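Local coordinates for protein glycosyl hydrolase, BNR repeat (Ralstonia eutropha, PDB 3B7F) that is a putative glycosyl hydrolase with BNR repeats, folded as a seven-bladed beta-propeller, whose substrate and precise activity remain unassigned, at residues Val83-Asp88 against Glu95-Pro100; His55-Ile60 against Met70-Arg75. All blocks are in the same frame, centred on the assembly; numbering follows the deposited sequence.

Contact 1. Residues Val83-Asp88 against Glu95-Pro100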
loop_
_atom_site.group_PDB
_atom_site.type_symbol
_atom_site.label_atom_id
_atom_site.label_comp_id
_atom_site.label_asym_id
_atom_site.label_seq_id
_atom_site.Cartn_x
_atom_site.Cartn_y
_atom_site.Cartn_z
ATOM N N VAL A 83 15.589 -6.868 3.910
ATOM C CA VAL A 83 14.575 -6.565 4.901
ATOM C C VAL A 83 15.268 -6.490 6.266
ATOM O O VAL A 83 15.978 -7.422 6.664
ATOM C CB VAL A 83 13.440 -7.621 4.945
ATOM C CG1 VAL A 83 12.396 -7.221 5.972
ATOM C CG2 VAL A 83 12.777 -7.786 3.570
ATOM N N PHE A 84 15.108 -5.370 6.957
ATOM C CA PHE A 84 15.600 -5.240 8.335
ATOM C C PHE A 84 14.450 -5.603 9.272
ATOM O O PHE A 84 13.288 -5.339 8.948
ATOM C CB PHE A 84 16.091 -3.832 8.652
ATOM C CG PHE A 84 17.329 -3.430 7.902
ATOM C CD1 PHE A 84 18.582 -3.813 8.364
ATOM C CD2 PHE A 84 17.239 -2.643 6.742
ATOM C CE1 PHE A 84 19.741 -3.428 7.684
ATOM C CE2 PHE A 84 18.379 -2.261 6.062
ATOM C CZ PHE A 84 19.641 -2.660 6.526
ATOM N N ARG A 85 14.766 -6.234 10.400
ATOM C CA ARG A 85 13.759 -6.625 11.380
ATOM C C ARG A 85 14.100 -6.022 12.735
ATOM O O ARG A 85 15.269 -5.855 13.073
ATOM C CB ARG A 85 13.645 -8.162 11.487
ATOM C CG ARG A 85 14.558 -8.857 12.517
ATOM C CD ARG A 85 14.630 -10.394 12.338
ATOM N NE ARG A 85 15.646 -10.663 11.341
ATOM C CZ ARG A 85 16.893 -11.102 11.544
ATOM N NH1 ARG A 85 17.368 -11.465 12.742
ATOM N NH2 ARG A 85 17.680 -11.231 10.480
ATOM N N SER A 86 13.066 -5.722 13.503
ATOM C CA SER A 86 13.200 -5.235 14.866
ATOM C C SER A 86 12.246 -6.021 15.733
ATOM O O SER A 86 11.129 -6.281 15.293
ATOM C CB SER A 86 12.825 -3.777 14.964
ATOM O OG SER A 86 12.972 -3.341 16.289
ATOM N N ASP A 87 12.686 -6.423 16.928
ATOM C CA ASP A 87 11.805 -7.120 17.900
ATOM C C ASP A 87 11.602 -6.303 19.193
ATOM O O ASP A 87 11.107 -6.824 20.177
ATOM C CB ASP A 87 12.285 -8.553 18.189
ATOM C CG ASP A 87 13.642 -8.617 18.884
ATOM O OD1 ASP A 87 14.297 -7.572 19.107
ATOM O OD2 ASP A 87 14.060 -9.747 19.201
ATOM N N ASP A 88 11.943 -5.015 19.150
ATOM C CA ASP A 88 11.819 -4.120 20.299
ATOM C C ASP A 88 11.215 -2.782 19.856
ATOM O O ASP A 88 11.687 -1.743 20.235
ATOM C CB ASP A 88 13.187 -3.954 20.993
ATOM C CG ASP A 88 14.272 -3.394 20.065
ATOM O OD1 ASP A 88 14.013 -3.180 18.856
ATOM O OD2 ASP A 88 15.393 -3.188 20.556
ATOM N N GLU A 95 19.595 -6.899 9.650
ATOM C CA GLU A 95 19.395 -7.294 8.253
ATOM C C GLU A 95 19.034 -8.783 8.158
ATOM O O GLU A 95 19.435 -9.568 9.016
ATOM C CB GLU A 95 20.623 -6.943 7.354
ATOM C CG GLU A 95 21.945 -7.751 7.523
ATOM C CD GLU A 95 22.669 -7.563 8.866
ATOM O OE1 GLU A 95 22.394 -6.564 9.590
ATOM O OE2 GLU A 95 23.512 -8.437 9.199
ATOM N N ALA A 96 18.270 -9.138 7.117
ATOM C CA ALA A 96 17.850 -10.525 6.841
ATOM C C ALA A 96 19.055 -11.440 6.698
ATOM O O ALA A 96 20.057 -11.035 6.106
ATOM C CB ALA A 96 16.987 -10.606 5.559
ATOM N N THR A 97 18.973 -12.652 7.252
ATOM C CA THR A 97 20.048 -13.627 7.065
ATOM C C THR A 97 19.912 -14.090 5.605
ATOM O O THR A 97 20.931 -14.186 4.894
ATOM C CB THR A 97 20.062 -14.758 8.122
ATOM O OG1 THR A 97 18.854 -15.516 8.076
ATOM C CG2 THR A 97 20.218 -14.169 9.498
ATOM N N ARG A 98 18.666 -14.288 5.143
ATOM C CA ARG A 98 18.375 -14.633 3.745
ATOM C C ARG A 98 17.273 -13.697 3.194
ATOM O O ARG A 98 16.084 -14.000 3.309
ATOM C CB ARG A 98 17.953 -16.096 3.620
ATOM C CG ARG A 98 17.666 -16.556 2.181
ATOM C CD ARG A 98 17.020 -17.937 2.151
ATOM N NE ARG A 98 16.526 -18.245 0.801
ATOM C CZ ARG A 98 15.764 -19.294 0.464
ATOM N NH1 ARG A 98 15.349 -20.186 1.373
ATOM N NH2 ARG A 98 15.387 -19.441 -0.810
ATOM N N PRO A 99 17.662 -12.562 2.574
ATOM C CA PRO A 99 16.616 -11.702 2.018
ATOM C C PRO A 99 16.022 -12.281 0.724
ATOM O O PRO A 99 16.577 -13.223 0.182
ATOM C CB PRO A 99 17.364 -10.400 1.741
ATOM C CG PRO A 99 18.762 -10.835 1.446
ATOM C CD PRO A 99 19.004 -11.978 2.375
ATOM N N PRO A 100 14.878 -11.738 0.252
ATOM C CA PRO A 100 14.285 -12.182 -1.006
ATOM C C PRO A 100 15.253 -12.194 -2.209
ATOM O O PRO A 100 15.920 -11.197 -2.489
ATOM C CB PRO A 100 13.169 -11.149 -1.227
ATOM C CG PRO A 100 12.738 -10.803 0.127
ATOM C CD PRO A 100 14.028 -10.705 0.889
#
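The F84 ring rests against the end of the short strand 94-95, its CE1 3.6 Å from CB of E95 and its CD1 3.5 Å from the backbone N of E95. F84 and E95 form an antiparallel non-hydrogen-bonded pair, which brings their CA atoms to 4.3 Å and sends both side chains to the same face of the sheet. E95 gives the ring the aliphatic root of its chain; the chain then bends about CB-CG, and the carboxylate plane stands 77° from that of the ring. Phenylalanine suits the buried place: its ring also stacks on F52 and touches A74. Glutamate, partly exposed, can carry its charge at the border of the blade.

On the other face R85 folds back along the edge. Its CG sits between backbone N and carbonyl carbon (chi1 90°), and a further turn at chi3 brings NH2 to 2.8 Å from O of E95, too poorly angled for a hydrogen bond; CA of A96 lies at the guanidinium edge, in its plane.

Between the two segments the backbone offers one weak bond, N of A96 to O of V83, 2.9 Å long but bent to 123°; R85 pairs with T94 just before. Beyond it the chain turns off, and CD of P100 meets CG2 of V83 at 4.2 Å, the two small apolar side chains crossing at about a right angle. Proline suits a chain that is leaving the sheet, since it has no N-H to offer a strand. Such a short, early-ending outermost strand, departing into the loop that leads to the next blade, is the outer edge of a beta-propeller blade.

Contact 2. Residues His55-Ile60 against Met70-Arg75; sequences HTIHHI and MLMAAR
I57 presses its CG2 branch against the chain of M72, a selenomethionine, reaching CG at 3.5 Å, tighter than usual carbon contact. The two side chains cross obliquely, and the other branch of I57 runs on to place CD1 3.7 Å from CB of A74. A methyl is all that A74 puts up here, so the longer isoleucine fills the hollow above it. M72 extends with CG anti to its backbone N (chi1 172°), which carries its selenium beside both CG2 and CD1 of I57; a bend at chi3 then turns CE to CD1 of I60, 4.1 Å away. I60 lies alongside M72 and points the same way. The flexible, unbranched chain of M72 is thus wedged between two stiff, beta-branched ridges. I57 and I60 also pack on A28 of the preceding blade.

The opposite face carries T56, H59, A73 and R75. Small A73 makes a dip there, with the CB of H59 beside it and V117 and L120 of the next blade settling over it. The H59 ring leads away from the pair and bonds through ND1 to the backbone of L120. H58 NE2 and R75 NH1 approach to 3.3 Å, edge to edge and nearly coplanar (26°), though the arginine is poorly ordered.

Three backbone bonds cross between the segments: R75 N to T56 O, H58 N to A73 O (2.9 Å) and A73 N to H59 O (2.8 Å). A73 thus bonds to both H58 (through its O) and H59 (through its N), and H58 is the extra residue of a beta bulge. It interrupts the hairpin of the two innermost strands of a four-stranded beta-propeller blade.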
loop_
_atom_site.group_PDB
_atom_site.type_symbol
_atom_site.label_atom_id
_atom_site.label_comp_id
_atom_site.label_asym_id
_atom_site.label_seq_id
_atom_site.Cartn_x
_atom_site.Cartn_y
_atom_site.Cartn_z
ATOM N N HIS A 55 19.987 5.349 3.024
ATOM C CA HIS A 55 19.414 4.160 2.423
ATOM C C HIS A 55 18.019 4.527 1.908
ATOM O O HIS A 55 17.345 5.377 2.480
ATOM C CB HIS A 55 19.291 3.041 3.458
ATOM C CG HIS A 55 20.601 2.546 4.010
ATOM N ND1 HIS A 55 20.781 1.238 4.410
ATOM C CD2 HIS A 55 21.792 3.168 4.214
ATOM C CE1 HIS A 55 22.011 1.087 4.868
ATOM N NE2 HIS A 55 22.648 2.242 4.752
ATOM N N THR A 56 17.606 3.863 0.839
ATOM C CA THR A 56 16.294 4.008 0.228
ATOM C C THR A 56 15.393 3.024 0.951
ATOM O O THR A 56 15.656 1.825 0.918
ATOM C CB THR A 56 16.349 3.697 -1.282
ATOM O OG1 THR A 56 17.258 4.608 -1.900
ATOM C CG2 THR A 56 14.981 3.853 -1.936
ATOM N N ILE A 57 14.361 3.535 1.626
ATOM C CA ILE A 57 13.462 2.714 2.402
ATOM C C ILE A 57 12.135 2.674 1.679
ATOM O O ILE A 57 11.511 3.712 1.460
ATOM C CB ILE A 57 13.247 3.238 3.860
ATOM C CG1 ILE A 57 14.571 3.681 4.518
ATOM C CG2 ILE A 57 12.459 2.174 4.686
ATOM C CD1 ILE A 57 15.716 2.625 4.556
ATOM N N HIS A 58 11.692 1.469 1.344
ATOM C CA HIS A 58 10.444 1.286 0.618
ATOM C C HIS A 58 9.169 1.069 1.411
ATOM O O HIS A 58 8.100 1.444 0.938
ATOM C CB HIS A 58 10.619 0.154 -0.400
ATOM C CG HIS A 58 11.402 0.589 -1.586
ATOM N ND1 HIS A 58 10.822 1.303 -2.616
ATOM C CD2 HIS A 58 12.723 0.497 -1.873
ATOM C CE1 HIS A 58 11.755 1.602 -3.504
ATOM N NE2 HIS A 58 12.915 1.128 -3.076
ATOM N N HIS A 59 9.263 0.451 2.573
ATOM C CA HIS A 59 8.090 0.120 3.352
ATOM C C HIS A 59 8.501 -0.252 4.777
ATOM O O HIS A 59 9.488 -0.951 4.960
ATOM C CB HIS A 59 7.382 -1.053 2.678
ATOM C CG HIS A 59 5.909 -1.153 2.947
ATOM N ND1 HIS A 59 5.214 -2.310 2.706
ATOM C CD2 HIS A 59 4.999 -0.263 3.418
ATOM C CE1 HIS A 59 3.935 -2.124 2.989
ATOM N NE2 HIS A 59 3.778 -0.882 3.398
ATOM N N ILE A 60 7.762 0.251 5.767
ATOM C CA ILE A 60 8.028 -0.059 7.171
ATOM C C ILE A 60 6.668 -0.483 7.702
ATOM O O ILE A 60 5.706 0.294 7.616
ATOM C CB ILE A 60 8.614 1.131 8.012
ATOM C CG1 ILE A 60 9.696 1.916 7.251
ATOM C CG2 ILE A 60 9.182 0.591 9.332
ATOM C CD1 ILE A 60 10.081 3.203 7.916
HETATM N N MSE A 70 8.680 -5.247 13.933
HETATM C CA MSE A 70 8.561 -4.442 12.725
HETATM C C MSE A 70 9.538 -4.897 11.665
HETATM O O MSE A 70 10.638 -5.343 11.993
HETATM C CB MSE A 70 8.894 -2.987 12.967
HETATM C CG MSE A 70 8.114 -2.287 14.042
HETATM SE SE MSE A 70 8.477 -0.366 13.876
HETATM C CE MSE A 70 7.409 0.108 15.393
ATOM N N LEU A 71 9.114 -4.769 10.402
ATOM C CA LEU A 71 9.936 -5.062 9.223
ATOM C C LEU A 71 10.025 -3.802 8.390
ATOM O O LEU A 71 9.104 -3.000 8.383
ATOM C CB LEU A 71 9.413 -6.230 8.382
ATOM C CG LEU A 71 9.478 -7.650 9.008
ATOM C CD1 LEU A 71 9.175 -8.698 7.960
ATOM C CD2 LEU A 71 10.824 -7.982 9.666
HETATM N N MSE A 72 11.176 -3.634 7.749
HETATM C CA MSE A 72 11.504 -2.493 6.924
HETATM C C MSE A 72 12.204 -2.954 5.633
HETATM O O MSE A 72 13.292 -3.481 5.706
HETATM C CB MSE A 72 12.430 -1.574 7.712
HETATM C CG MSE A 72 13.008 -0.424 6.894
HETATM SE SE MSE A 72 14.336 0.552 7.821
HETATM C CE MSE A 72 13.369 1.177 9.347
ATOM N N ALA A 73 11.562 -2.774 4.479
ATOM C CA ALA A 73 12.131 -3.085 3.163
ATOM C C ALA A 73 13.107 -1.945 2.794
ATOM O O ALA A 73 12.747 -0.755 2.812
ATOM C CB ALA A 73 10.994 -3.250 2.114
ATOM N N ALA A 74 14.357 -2.289 2.517
ATOM C CA ALA A 74 15.403 -1.289 2.254
ATOM C C ALA A 74 16.419 -1.769 1.237
ATOM O O ALA A 74 16.557 -2.977 1.015
ATOM C CB ALA A 74 16.122 -0.929 3.552
ATOM N N ARG A 75 17.120 -0.811 0.622
ATOM C CA ARG A 75 18.162 -1.108 -0.349
ATOM C C ARG A 75 19.513 -0.517 0.063
ATOM O O ARG A 75 19.635 0.698 0.250
ATOM C CB ARG A 75 17.762 -0.635 -1.727
ATOM C CG ARG A 75 18.673 -1.206 -2.820
ATOM C CD ARG A 75 17.905 -1.659 -4.036
ATOM N NE ARG A 75 17.775 -0.696 -5.130
ATOM C CZ ARG A 75 16.823 0.235 -5.286
ATOM N NH1 ARG A 75 15.863 0.457 -4.376
ATOM N NH2 ARG A 75 16.850 0.996 -6.384
#

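How the contacts relate
Both contacts belong to one four-stranded antiparallel blade, whose strands run in chain order 56-62, 70-75, 81-86 and 94-95. Contact 2 comes first in the sequence and joins the inner two; contact 1 follows and joins strand 81-86 to the end of strand 94-95 and the loop after it, their centres about 10 Å apart. Strands 70-75 and 81-86 are direct neighbours, so the contacts meet there: F84 N reaches M72 O and S86 N reaches M70 O, each at 2.9 Å, probable hydrogen bonds. The contact 2 centre lies about 13 Å from that of the chain and the contact 1 centre about 20 Å, so the blade runs from the buried middle of the propeller to its partly exposed rim.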